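Local atomic coordinates of TSSL1 (Pseudomonas aeruginosa, PDB entry 4B62), a protein that probably anchors the type VI secretion system to the cell wall, this chain being the C-terminal OmpA-like module that binds peptidoglycan. Residues Pro131-Ala136 and Arg141-Arg146; Asn85-Thr90 and Pro94-Leu99; Glu46-Ala51 and Gln101-Glu106. All blocks are in the same frame, centred on the assembly; numbering follows the deposited sequence.

Contact 1: residues Pro131-Ala136 and Arg141-Arg146; sequences PVATNA and RARNRR
The loop Pro131-Ala136 packs along the short helix 138-144, with CA of Pro131 5.5 Å from CA of Asn144 and CA of Asn135 4.7 Å from CA of Arg141. In this OmpA-like domain the loop follows strand 121-125 and leads directly into the helix. Asn144 carries the contact. Its OD1 accepts from two successive backbone amides, Val132 N at 2.8 Å and Ala133 N at 3.0 Å, while its ND2 gives both hydrogens in the amide plane, to Ala133 O and Asn135 OD1; in both cases ND2 stands above the acceptor's carbonyl plane, not on a lone pair. Four bonds therefore fix the rotation of this buried amide. Arg141, bent at chi3 (-67°), brings its NH1 to Asn135 O in a 2.8 Å hydrogen bond, the oxygen near the guanidinium plane. Thr134 shapes the loop between, its OG1 accepting from Ala136 N as an ST turn. Arg143 lies with one guanidinium face against Ala133 CB, and its polar end pairs with Glu139 in a salt bridge. A water joins Thr134 N to Arg143 NH2. At the other end the Arg146 guanidinium, bonded to Glu130 O, takes Val132 over one face, with Val132 CG1 3.5 Å from Arg146 NH2.

Contact 2: residues Asn85-Thr90 and Pro94-Leu99; sequences NRPIAT and PSNWKL
Asn96 meets Pro87 through an unusual first torsion, chi1 -106°, away from any staggered position, which swings its amide across the proline at about a right angle. Here the approach to helix 96-115 of the OmpA-like domain begins: Asn85-Thr90 leaves strand 77-82 by way of Ser83 and Asp84, and the chain then doubles back, as the 154° between the end-to-end directions of the touching parts indicates. The parts of Pro87 that face Asn96 are CA, CB and a ring nitrogen without a hydrogen, so the meeting is van der Waals in kind. Asn96 CG sits 3.7 Å from Pro87 CA, and Asn96 ND2 is 3.8 Å from Pro87 CB. The polar atoms of the amide are served from other directions. ND2 donates to Asp84 OD1, which also accepts from Arg86 N, so one carboxylate oxygen ties the helix start to the loop. Asn96 OD1 takes a hydrogen from a water at 2.7 Å, and the same water accepts from Ile88 N at 2.9 Å; this bridge is a second polar link, beside that through Asp84. Ser95 stands at the N-cap of the helix. Ser95 OG accepts from Lys98 N at 2.9 Å in a fairly straight bond, securing the first turn beside the proline packing. Farther along, where the loop turns between Thr90 and Pro94, a methyl group meets a carbonyl, Ala89 CB lying 3.7 Å from Pro94 O. Thr90 OG1 accepts from Tyr93 N, within the turn itself. The closing approach is a bent, and so at best weak, CA-H...O contact, Pro94 CA to Thr90 O at 3.4 Å, with an angle of 124° at the hydrogen.

Contact 3: residues Glu46-Ala51 and Gln101-Glu106; sequences ELFASA and QARAQE
Phe48 is sandwiched between two aliphatic groups: Leu47 CB lies over the centre of one ring face, 3.7 Å above the plane, and Arg103 CG over the centre of the opposite one. The second approach is a CH-pi contact, CG standing 3.7 Å from the ring centroid and 14° off its normal. The guanidinium continues the same layer. Its plane is turned only 15° from the ring, and Phe48 CD2 lies over one of its faces, offset toward the rim, 3.5 Å from Arg103 NE. At the guanidinium edge, near its plane, is Ala49 O, 3.2 Å from Arg103 NH2. The side chain reaches this place because it is extended from CG to NE, laying its methylenes across the ring and setting the charged end beside the loop backbone. Helix 96-115 carries Arg103, and Glu46-Ala51 follows strand 37-43, so the contact joins that loop to a helix of the OmpA-like domain. The sequence of this helix matches the family motif whose arginine, in OmpA relatives, contacts the diaminopimelate of peptidoglycan; Arg103 may correspond to it. Its firm polar partner here is Ser52 O, which accepts from NE. Two waters extend the link to the loop backbone. One donates to Phe48 O at 2.9 Å, the other accepts from Ala51 N at 2.9 Å, and each takes a weak bond from Arg103 NH2. Phe48 CB closes in on that same nitrogen, at 3.5 Å from Arg103 NH2.

How the contacts relate
Contacts 1 and 2 lie on the surface, their centres about 14 and 17 Å from the chain centre, whereas contact 3 is partly buried at about 8 Å and rests on Phe48 and Arg103, both buried. The chemistry follows: contact 1 is dominated by direct bonds to one asparagine amide, contact 2 by proline packing and a water bridge, contact 3 by a CH-pi contact of an arginine chain on a phenyl ring, with water links that are weak on the arginine side. Contacts 2 and 3 both use helix 96-115 and touch where Ile88 CG2 comes within 3.7 Å of Ala51 CB. Contacts 1 and 2 meet where Asn135 lies against Asn85. Contact 1 uses a different helix, 138-144, and comes near contact 3 where Arg145 CB is 4.2 Å from Arg103 NH1.

Contact 1: residues Pro131-Ala136 and Arg141-Arg146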
ATOM      1  N   PRO A 131       3.593   8.653  10.748  1.00  9.86           N
ATOM      2  CA  PRO A 131       4.077   7.380  11.281  1.00 10.06           C
ATOM      3  C   PRO A 131       3.008   6.605  12.046  1.00  9.77           C
ATOM      4  O   PRO A 131       2.113   7.202  12.656  1.00 10.87           O
ATOM      5  CB  PRO A 131       5.172   7.801  12.258  1.00 10.52           C
ATOM      6  CG  PRO A 131       4.776   9.173  12.685  1.00 11.63           C
ATOM      7  CD  PRO A 131       4.171   9.804  11.462  1.00 11.43           C
ATOM      8  N   VAL A 132       3.144   5.284  12.044  1.00  9.82           N
ATOM      9  CA  VAL A 132       2.345   4.375  12.875  1.00  9.38           C
ATOM     10  C   VAL A 132       3.177   3.676  13.956  1.00 10.31           C
ATOM     11  O   VAL A 132       2.643   2.935  14.768  1.00 13.50           O
ATOM     12  CB  VAL A 132       1.572   3.330  12.043  1.00 11.08           C
ATOM     13  CG1 VAL A 132       0.470   4.020  11.252  1.00 12.10           C
ATOM     14  CG2 VAL A 132       2.496   2.551  11.121  1.00 11.39           C
ATOM     15  N   ALA A 133       4.481   3.935  13.919  1.00  9.53           N
ATOM     16  CA  ALA A 133       5.446   3.320  14.804  1.00  9.45           C
ATOM     17  C   ALA A 133       6.570   4.296  15.065  1.00  9.05           C
ATOM     18  O   ALA A 133       6.716   5.310  14.385  1.00 10.55           O
ATOM     19  CB  ALA A 133       6.011   2.078  14.126  1.00 10.07           C
ATOM     20  N   THR A 134       7.395   3.986  16.050  1.00  9.97           N
ATOM     21  CA  THR A 134       8.658   4.710  16.205  1.00 10.16           C
ATOM     22  C   THR A 134       9.592   4.517  15.010  1.00  9.94           C
ATOM     23  O   THR A 134       9.613   3.445  14.398  1.00 11.94           O
ATOM     24  CB  THR A 134       9.397   4.298  17.492  1.00 11.65           C
ATOM     25  OG1 THR A 134      10.565   5.102  17.667  1.00 11.71           O
ATOM     26  CG2 THR A 134       9.787   2.821  17.483  1.00 13.68           C
ATOM     27  N   ASN A 135      10.356   5.561  14.700  1.00 10.09           N
ATOM     28  CA  ASN A 135      11.487   5.450  13.788  1.00 10.20           C
ATOM     29  C   ASN A 135      12.806   5.155  14.513  1.00 10.56           C
ATOM     30  O   ASN A 135      13.868   5.109  13.875  1.00 12.30           O
ATOM     31  CB  ASN A 135      11.622   6.702  12.925  1.00 11.21           C
ATOM     32  CG  ASN A 135      10.577   6.758  11.830  1.00 11.21           C
ATOM     33  OD1 ASN A 135      10.464   5.837  11.035  1.00 12.40           O
ATOM     34  ND2 ASN A 135       9.809   7.846  11.780  1.00 12.69           N
ATOM     35  N   ALA A 136      12.741   4.937  15.826  1.00 11.23           N
ATOM     36  CA  ALA A 136      13.936   4.752  16.629  1.00 11.42           C
ATOM     37  C   ALA A 136      14.419   3.309  16.701  1.00 13.21           C
ATOM     38  O   ALA A 136      15.363   3.024  17.428  1.00 19.84           O
ATOM     39  CB  ALA A 136      13.714   5.293  18.032  1.00 13.49           C
ATOM     40  N   ARG A 141      10.886   1.407  11.906  1.00  9.07           N
ATOM     41  CA  ARG A 141      11.036   2.012  10.590  1.00  8.93           C
ATOM     42  C   ARG A 141      10.392   1.155   9.500  1.00  8.14           C
ATOM     43  O   ARG A 141       9.774   1.680   8.570  1.00  9.06           O
ATOM     44  CB  ARG A 141      12.514   2.307  10.295  1.00  8.54           C
ATOM     45  CG  ARG A 141      13.080   3.402  11.196  1.00  9.62           C
ATOM     46  CD  ARG A 141      14.469   3.819  10.804  1.00 10.58           C
ATOM     47  NE  ARG A 141      15.495   2.796  10.990  1.00 11.61           N
ATOM     48  CZ  ARG A 141      16.194   2.602  12.107  1.00 13.71           C
ATOM     49  NH1 ARG A 141      15.962   3.329  13.196  1.00 15.07           N
ATOM     50  NH2 ARG A 141      17.150   1.667  12.131  1.00 15.12           N
ATOM     51  N   ALA A 142      10.563  -0.170   9.603  1.00  9.06           N
ATOM     52  CA  ALA A 142       9.989  -1.082   8.629  1.00  9.46           C
ATOM     53  C   ALA A 142       8.464  -1.062   8.646  1.00  9.29           C
ATOM     54  O   ALA A 142       7.842  -1.278   7.619  1.00 11.31           O
ATOM     55  CB  ALA A 142      10.519  -2.494   8.837  1.00 11.01           C
ATOM     56  N   ARG A 143       7.859  -0.803   9.809  1.00  9.29           N
ATOM     57  CA  ARG A 143       6.400  -0.640   9.885  1.00 10.20           C
ATOM     58  C   ARG A 143       5.949   0.707   9.277  1.00  9.69           C
ATOM     59  O   ARG A 143       4.859   0.797   8.695  1.00 11.73           O
ATOM     60  CB  ARG A 143       5.902  -0.761  11.329  1.00 11.84           C
ATOM     61  CG  ARG A 143       5.941  -2.194  11.806  1.00 14.53           C
ATOM     62  CD  ARG A 143       5.260  -2.439  13.123  1.00 19.34           C
ATOM     63  NE  ARG A 143       6.121  -2.070  14.231  1.00 19.70           N
ATOM     64  CZ  ARG A 143       5.768  -1.275  15.244  0.39 18.42           C
ATOM     65  NH1 ARG A 143       4.546  -0.756  15.312  0.86 23.03           N
ATOM     66  NH2 ARG A 143       6.648  -0.999  16.205  1.00 20.02           N
ATOM     67  N   ASN A 144       6.773   1.746   9.398  1.00  8.89           N
ATOM     68  CA  ASN A 144       6.404   3.061   8.847  1.00  9.28           C
ATOM     69  C   ASN A 144       6.472   3.114   7.332  1.00  9.05           C
ATOM     70  O   ASN A 144       5.624   3.744   6.692  1.00 10.17           O
ATOM     71  CB  ASN A 144       7.248   4.178   9.437  1.00  9.95           C
ATOM     72  CG  ASN A 144       6.835   4.515  10.859  1.00  8.31           C
ATOM     73  OD1 ASN A 144       5.689   4.314  11.222  1.00  9.47           O
ATOM     74  ND2 ASN A 144       7.772   5.008  11.666  1.00  9.94           N
ATOM     75  N   ARG A 145       7.469   2.434   6.758  1.00  8.61           N
ATOM     76  CA  ARG A 145       7.580   2.310   5.302  1.00  8.84           C
ATOM     77  C   ARG A 145       6.466   1.384   4.836  1.00  8.64           C
ATOM     78  O   ARG A 145       6.504   0.180   5.088  1.00  9.52           O
ATOM     79  CB  ARG A 145       8.939   1.728   4.879  1.00  9.41           C
ATOM     80  CG  ARG A 145      10.158   2.506   5.310  1.00  9.68           C
ATOM     81  CD  ARG A 145      11.428   2.023   4.651  1.00 10.56           C
ATOM     82  NE  ARG A 145      11.699   0.607   4.863  1.00 11.27           N
ATOM     83  CZ  ARG A 145      12.369   0.096   5.889  1.00 11.81           C
ATOM     84  NH1 ARG A 145      12.851   0.863   6.846  1.00 12.59           N
ATOM     85  NH2 ARG A 145      12.547  -1.216   5.952  1.00 12.71           N
ATOM     86  N   ARG A 146       5.452   1.936   4.174  1.00  8.21           N
ATOM     87  CA  ARG A 146       4.242   1.182   3.915  1.00  8.82           C
ATOM     88  C   ARG A 146       3.385   1.900   2.892  1.00  8.45           C
ATOM     89  O   ARG A 146       3.568   3.102   2.633  1.00  9.16           O
ATOM     90  CB  ARG A 146       3.426   1.021   5.210  1.00  8.74           C
ATOM     91  CG  ARG A 146       2.706   2.296   5.640  1.00  9.05           C
ATOM     92  CD  ARG A 146       2.273   2.251   7.082  1.00  7.88           C
ATOM     93  NE  ARG A 146       1.408   3.369   7.430  1.00  8.30           N
ATOM     94  CZ  ARG A 146       1.814   4.581   7.801  1.00  8.29           C
ATOM     95  NH1 ARG A 146       3.102   4.892   7.950  1.00  9.39           N
ATOM     96  NH2 ARG A 146       0.876   5.497   8.071  1.00  8.88           N
TER
HETATM   97  O   HOH W   1       6.387   1.648  17.675  1.00 14.48           O

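Contact 2: residues Asn85-Thr90 and Pro94-Leu99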
ATOM      1  N   ASN A  85      12.021   7.909   8.612  1.00 13.04           N
ATOM      2  CA  ASN A  85      12.757   9.184   8.599  1.00 15.69           C
ATOM      3  C   ASN A  85      14.254   9.021   8.292  1.00 15.87           C
ATOM      4  O   ASN A  85      15.068   9.898   8.621  1.00 19.48           O
ATOM      5  CB  ASN A  85      12.558   9.919   9.924  1.00 15.92           C
ATOM      6  CG  ASN A  85      13.253   9.234  11.078  1.00 18.53           C
ATOM      7  OD1 ASN A  85      13.727   8.104  10.952  1.00 17.65           O
ATOM      8  ND2 ASN A  85      13.332   9.923  12.209  1.00 26.08           N
ATOM      9  N   ARG A  86      14.591   7.919   7.626  1.00 15.54           N
ATOM     10  CA  ARG A  86      15.976   7.535   7.330  1.00 19.15           C
ATOM     11  C   ARG A  86      16.105   7.269   5.839  1.00 19.84           C
ATOM     12  O   ARG A  86      16.128   6.116   5.411  1.00 23.88           O
ATOM     13  CB  ARG A  86      16.380   6.269   8.085  1.00 22.43           C
ATOM     14  CG  ARG A  86      16.032   6.249   9.554  1.00 33.01           C
ATOM     15  CD  ARG A  86      16.688   7.341  10.373  1.00 39.94           C
ATOM     16  NE  ARG A  86      16.309   7.211  11.784  1.00 41.97           N
ATOM     17  CZ  ARG A  86      17.005   6.563  12.719  1.00 45.99           C
ATOM     18  NH1 ARG A  86      18.158   5.956  12.436  1.00 49.99           N
ATOM     19  NH2 ARG A  86      16.540   6.523  13.965  1.00 55.86           N
ATOM     20  N   PRO A  87      16.187   8.331   5.035  1.00 19.58           N
ATOM     21  CA  PRO A  87      16.206   8.149   3.585  1.00 19.94           C
ATOM     22  C   PRO A  87      17.422   7.391   3.059  1.00 20.40           C
ATOM     23  O   PRO A  87      18.538   7.559   3.564  1.00 22.92           O
ATOM     24  CB  PRO A  87      16.223   9.584   3.056  1.00 23.35           C
ATOM     25  CG  PRO A  87      16.877  10.358   4.141  1.00 22.27           C
ATOM     26  CD  PRO A  87      16.364   9.742   5.406  1.00 20.98           C
ATOM     27  N   ILE A  88      17.178   6.562   2.046  1.00 20.02           N
ATOM     28  CA  ILE A  88      18.226   5.916   1.265  1.00 20.43           C
ATOM     29  C   ILE A  88      18.121   6.577  -0.114  1.00 22.40           C
ATOM     30  O   ILE A  88      17.483   6.039  -1.023  1.00 23.20           O
ATOM     31  CB  ILE A  88      18.008   4.381   1.175  1.00 21.35           C
ATOM     32  CG1 ILE A  88      17.926   3.750   2.571  1.00 23.72           C
ATOM     33  CG2 ILE A  88      19.134   3.702   0.399  1.00 22.91           C
ATOM     34  CD1 ILE A  88      17.445   2.312   2.565  1.00 24.57           C
ATOM     35  N   ALA A  89      18.708   7.770  -0.246  1.00 23.41           N
ATOM     36  CA  ALA A  89      18.548   8.589  -1.450  1.00 22.15           C
ATOM     37  C   ALA A  89      19.257   7.954  -2.647  1.00 20.17           C
ATOM     38  O   ALA A  89      20.354   7.404  -2.503  1.00 25.56           O
ATOM     39  CB  ALA A  89      19.084   9.994  -1.225  1.00 28.12           C
ATOM     40  N   THR A  90      18.604   8.032  -3.813  1.00 18.34           N
ATOM     41  CA  THR A  90      19.148   7.528  -5.071  1.00 16.76           C
ATOM     42  C   THR A  90      18.824   8.496  -6.205  1.00 15.33           C
ATOM     43  O   THR A  90      18.062   9.448  -6.030  1.00 15.98           O
ATOM     44  CB  THR A  90      18.589   6.141  -5.445  1.00 17.60           C
ATOM     45  OG1 THR A  90      17.180   6.237  -5.703  1.00 19.20           O
ATOM     46  CG2 THR A  90      18.852   5.123  -4.345  1.00 20.64           C
ATOM     47  N   PRO A  94      15.281  10.916  -4.962  1.00 15.38           N
ATOM     48  CA  PRO A  94      16.233  11.719  -4.192  1.00 16.36           C
ATOM     49  C   PRO A  94      15.817  12.070  -2.760  1.00 15.12           C
ATOM     50  O   PRO A  94      16.598  12.681  -2.030  1.00 20.13           O
ATOM     51  CB  PRO A  94      16.380  12.989  -5.030  1.00 18.90           C
ATOM     52  CG  PRO A  94      15.155  13.045  -5.877  1.00 22.94           C
ATOM     53  CD  PRO A  94      14.780  11.624  -6.152  1.00 14.95           C
ATOM     54  N   SER A  95      14.602  11.687  -2.371  1.00 14.62           N
ATOM     55  CA  SER A  95      14.093  11.918  -1.032  1.00 12.47           C
ATOM     56  C   SER A  95      13.159  10.785  -0.635  1.00 11.74           C
ATOM     57  O   SER A  95      12.627  10.031  -1.489  1.00 11.76           O
ATOM     58  CB  SER A  95      13.317  13.236  -0.957  1.00 12.16           C
ATOM     59  OG  SER A  95      12.139  13.188  -1.751  1.00 13.23           O
ATOM     60  N   ASN A  96      12.933  10.683   0.672  1.00 11.81           N
ATOM     61  CA  ASN A  96      11.903   9.795   1.172  1.00 12.77           C
ATOM     62  C   ASN A  96      10.521  10.221   0.672  1.00 11.48           C
ATOM     63  O   ASN A  96       9.673   9.376   0.420  1.00 12.67           O
ATOM     64  CB  ASN A  96      11.932   9.726   2.706  1.00 14.15           C
ATOM     65  CG  ASN A  96      12.502   8.414   3.239  1.00 15.45           C
ATOM     66  OD1 ASN A  96      12.577   7.409   2.530  1.00 16.39           O
ATOM     67  ND2 ASN A  96      12.872   8.412   4.518  1.00 16.91           N
ATOM     68  N   TRP A  97      10.289  11.527   0.521  1.00 11.12           N
ATOM     69  CA  TRP A  97       9.031  11.986  -0.044  1.00 11.15           C
ATOM     70  C   TRP A  97       8.808  11.392  -1.433  1.00 10.15           C
ATOM     71  O   TRP A  97       7.762  10.798  -1.705  1.00 11.11           O
ATOM     72  CB  TRP A  97       8.919  13.523  -0.100  1.00 12.83           C
ATOM     73  CG  TRP A  97       7.675  13.868  -0.775  1.00 11.92           C
ATOM     74  CD1 TRP A  97       6.415  13.868  -0.225  1.00 15.12           C
ATOM     75  CD2 TRP A  97       7.502  14.137  -2.167  1.00 11.52           C
ATOM     76  NE1 TRP A  97       5.486  14.130  -1.186  1.00 13.95           N
ATOM     77  CE2 TRP A  97       6.123  14.329  -2.381  1.00 12.93           C
ATOM     78  CE3 TRP A  97       8.383  14.292  -3.248  1.00 13.34           C
ATOM     79  CZ2 TRP A  97       5.595  14.628  -3.640  1.00 14.73           C
ATOM     80  CZ3 TRP A  97       7.849  14.598  -4.499  1.00 14.08           C
ATOM     81  CH2 TRP A  97       6.471  14.757  -4.679  1.00 15.58           C
ATOM     82  N   LYS A  98       9.816  11.505  -2.292  1.00 10.68           N
ATOM     83  CA  LYS A  98       9.644  11.035  -3.651  1.00 10.59           C
ATOM     84  C   LYS A  98       9.458   9.529  -3.688  1.00 10.55           C
ATOM     85  O   LYS A  98       8.618   9.025  -4.438  1.00 10.58           O
ATOM     86  CB  LYS A  98      10.801  11.462  -4.543  1.00 12.27           C
ATOM     87  CG  LYS A  98      10.540  11.158  -6.015  1.00 14.49           C
ATOM     88  CD  LYS A  98       9.433  12.032  -6.590  1.00 18.30           C
ATOM     89  CE  LYS A  98       8.895  11.545  -7.929  1.00 23.15           C
ATOM     90  NZ  LYS A  98       9.900  11.727  -9.003  1.00 23.68           N
ATOM     91  N   LEU A  99      10.216   8.803  -2.869  1.00 10.45           N
ATOM     92  CA  LEU A  99      10.023   7.359  -2.805  1.00 10.44           C
ATOM     93  C   LEU A  99       8.597   7.002  -2.354  1.00  9.71           C
ATOM     94  O   LEU A  99       7.965   6.094  -2.918  1.00 10.59           O
ATOM     95  CB  LEU A  99      11.056   6.716  -1.884  1.00 11.43           C
ATOM     96  CG  LEU A  99      11.022   5.189  -1.826  1.00 12.29           C
ATOM     97  CD1 LEU A  99      11.329   4.561  -3.182  1.00 13.27           C
ATOM     98  CD2 LEU A  99      11.968   4.704  -0.728  1.00 14.15           C
TER
HETATM   99  O   HOH W   2      14.527   6.179   1.067  1.00 17.67           O

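Contact 3: residues Glu46-Ala51 and Gln101-Glu106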
ATOM      1  N   GLU A  46       7.109  -5.890   1.878  1.00  9.82           N
ATOM      2  CA  GLU A  46       6.310  -6.953   1.262  1.00  9.35           C
ATOM      3  C   GLU A  46       6.142  -6.794  -0.245  1.00  8.84           C
ATOM      4  O   GLU A  46       5.635  -7.715  -0.880  1.00 10.38           O
ATOM      5  CB  GLU A  46       4.924  -7.052   1.911  1.00 10.37           C
ATOM      6  CG  GLU A  46       4.945  -7.326   3.407  1.00 12.20           C
ATOM      7  CD  GLU A  46       5.564  -8.652   3.793  1.00 12.11           C
ATOM      8  OE1 GLU A  46       5.695  -9.541   2.924  1.00 12.86           O
ATOM      9  OE2 GLU A  46       5.913  -8.787   4.984  1.00 16.94           O
ATOM     10  N   LEU A  47       6.541  -5.636  -0.791  1.00  8.95           N
ATOM     11  CA  LEU A  47       6.302  -5.289  -2.197  1.00  9.63           C
ATOM     12  C   LEU A  47       7.540  -4.901  -2.976  1.00  9.55           C
ATOM     13  O   LEU A  47       7.670  -5.277  -4.138  1.00 11.42           O
ATOM     14  CB  LEU A  47       5.302  -4.137  -2.269  1.00 10.07           C
ATOM     15  CG  LEU A  47       3.886  -4.503  -1.820  1.00 10.94           C
ATOM     16  CD1 LEU A  47       3.075  -3.222  -1.695  1.00 12.79           C
ATOM     17  CD2 LEU A  47       3.193  -5.497  -2.747  1.00 10.79           C
ATOM     18  N   PHE A  48       8.417  -4.115  -2.347  1.00  9.87           N
ATOM     19  CA  PHE A  48       9.484  -3.404  -3.036  1.00 10.56           C
ATOM     20  C   PHE A  48      10.842  -3.804  -2.473  1.00 11.66           C
ATOM     21  O   PHE A  48      10.982  -4.017  -1.268  1.00 12.17           O
ATOM     22  CB  PHE A  48       9.373  -1.882  -2.809  1.00 11.71           C
ATOM     23  CG  PHE A  48       7.994  -1.295  -3.022  1.00 11.08           C
ATOM     24  CD1 PHE A  48       7.476  -1.117  -4.286  1.00 13.16           C
ATOM     25  CD2 PHE A  48       7.215  -0.917  -1.927  1.00 11.09           C
ATOM     26  CE1 PHE A  48       6.218  -0.585  -4.464  1.00 12.99           C
ATOM     27  CE2 PHE A  48       5.959  -0.388  -2.111  1.00 11.21           C
ATOM     28  CZ  PHE A  48       5.468  -0.223  -3.380  1.00 12.60           C
ATOM     29  N   ALA A  49      11.861  -3.828  -3.329  1.00 13.93           N
ATOM     30  CA  ALA A  49      13.233  -3.883  -2.830  1.00 14.77           C
ATOM     31  C   ALA A  49      13.536  -2.576  -2.094  1.00 15.22           C
ATOM     32  O   ALA A  49      12.862  -1.540  -2.293  1.00 14.17           O
ATOM     33  CB  ALA A  49      14.222  -4.098  -3.964  1.00 15.84           C
ATOM     34  N   SER A  50      14.527  -2.635  -1.218  1.00 16.57           N
ATOM     35  CA  SER A  50      14.979  -1.468  -0.489  1.00 16.91           C
ATOM     36  C   SER A  50      15.218  -0.303  -1.449  1.00 17.66           C
ATOM     37  O   SER A  50      15.831  -0.465  -2.504  1.00 18.10           O
ATOM     38  CB  SER A  50      16.257  -1.800   0.281  1.00 21.02           C
ATOM     39  OG  SER A  50      16.656  -0.711   1.079  1.00 23.71           O
ATOM     40  N   ALA A  51      14.675   0.862  -1.104  1.00 16.95           N
ATOM     41  CA  ALA A  51      14.921   2.101  -1.850  1.00 17.92           C
ATOM     42  C   ALA A  51      14.371   2.109  -3.288  1.00 17.03           C
ATOM     43  O   ALA A  51      14.734   2.970  -4.078  1.00 20.26           O
ATOM     44  CB  ALA A  51      16.420   2.450  -1.832  1.00 21.44           C
ATOM     45  N   GLN A 101       5.862   8.764  -2.673  1.00  9.23           N
ATOM     46  CA  GLN A 101       4.934   9.071  -3.750  1.00  9.86           C
ATOM     47  C   GLN A 101       4.986   8.016  -4.845  1.00  9.27           C
ATOM     48  O   GLN A 101       3.954   7.555  -5.348  1.00 10.32           O
ATOM     49  CB  GLN A 101       5.212  10.466  -4.334  1.00  9.98           C
ATOM     50  CG  GLN A 101       4.333  10.826  -5.510  1.00 11.09           C
ATOM     51  CD  GLN A 101       4.601  12.193  -6.067  0.10  9.77           C
ATOM     52  OE1 GLN A 101       5.490  12.370  -6.896  0.10  8.29           O
ATOM     53  NE2 GLN A 101       3.813  13.168  -5.640  0.10  6.79           N
ATOM     54  N   ALA A 102       6.203   7.642  -5.220  1.00 10.22           N
ATOM     55  CA  ALA A 102       6.396   6.695  -6.309  1.00  9.96           C
ATOM     56  C   ALA A 102       5.853   5.308  -5.948  1.00  8.76           C
ATOM     57  O   ALA A 102       5.270   4.621  -6.790  1.00 10.42           O
ATOM     58  CB  ALA A 102       7.860   6.615  -6.706  1.00 10.93           C
ATOM     59  N   ARG A 103       6.031   4.917  -4.685  1.00  9.64           N
ATOM     60  CA  ARG A 103       5.508   3.650  -4.214  1.00  9.34           C
ATOM     61  C   ARG A 103       3.982   3.619  -4.257  1.00  8.78           C
ATOM     62  O   ARG A 103       3.382   2.660  -4.741  1.00 10.37           O
ATOM     63  CB  ARG A 103       6.032   3.347  -2.806  1.00  9.57           C
ATOM     64  CG  ARG A 103       7.461   2.833  -2.831  1.00  9.71           C
ATOM     65  CD  ARG A 103       8.064   2.639  -1.455  1.00 10.06           C
ATOM     66  NE  ARG A 103       9.292   1.864  -1.547  1.00 10.27           N
ATOM     67  CZ  ARG A 103       9.916   1.296  -0.525  1.00 11.67           C
ATOM     68  NH1 ARG A 103       9.499   1.443   0.734  1.00 12.87           N
ATOM     69  NH2 ARG A 103      10.978   0.544  -0.785  1.00 13.15           N
ATOM     70  N   ALA A 104       3.347   4.684  -3.764  1.00  9.00           N
ATOM     71  CA  ALA A 104       1.896   4.765  -3.822  1.00  9.52           C
ATOM     72  C   ALA A 104       1.404   4.755  -5.269  1.00  8.38           C
ATOM     73  O   ALA A 104       0.438   4.083  -5.615  1.00  9.96           O
ATOM     74  CB  ALA A 104       1.426   6.018  -3.109  1.00  9.80           C
ATOM     75  N   GLN A 105       2.064   5.538  -6.101  1.00  9.62           N
ATOM     76  CA  GLN A 105       1.626   5.642  -7.485  1.00  9.99           C
ATOM     77  C   GLN A 105       1.791   4.311  -8.235  1.00 10.06           C
ATOM     78  O   GLN A 105       0.950   3.956  -9.066  1.00 11.17           O
ATOM     79  CB  GLN A 105       2.374   6.739  -8.226  1.00 11.58           C
ATOM     80  CG  GLN A 105       1.755   7.108  -9.572  1.00 14.28           C
ATOM     81  CD  GLN A 105       0.327   7.639  -9.459  1.00 17.10           C
ATOM     82  OE1 GLN A 105       0.078   8.660  -8.817  1.00 21.30           O
ATOM     83  NE2 GLN A 105      -0.615   6.937 -10.064  1.00 20.32           N
ATOM     84  N   GLU A 106       2.883   3.587  -7.967  1.00 11.37           N
ATOM     85  CA  GLU A 106       3.075   2.311  -8.640  1.00 11.20           C
ATOM     86  C   GLU A 106       1.975   1.309  -8.254  1.00  9.75           C
ATOM     87  O   GLU A 106       1.418   0.597  -9.111  1.00 11.22           O
ATOM     88  CB  GLU A 106       4.463   1.754  -8.361  1.00 12.56           C
ATOM     89  CG  GLU A 106       4.787   0.473  -9.130  1.00 13.46           C
ATOM     90  CD  GLU A 106       4.974   0.677 -10.632  1.00 16.30           C
ATOM     91  OE1 GLU A 106       5.084   1.826 -11.106  1.00 22.71           O
ATOM     92  OE2 GLU A 106       5.019  -0.335 -11.361  1.00 19.35           O
TER
HETATM   93  O   HOH W   3      11.613  -2.308   0.941  1.00 18.17           O
HETATM   94  O   HOH W   4      13.171   1.209   1.394  1.00 17.52           O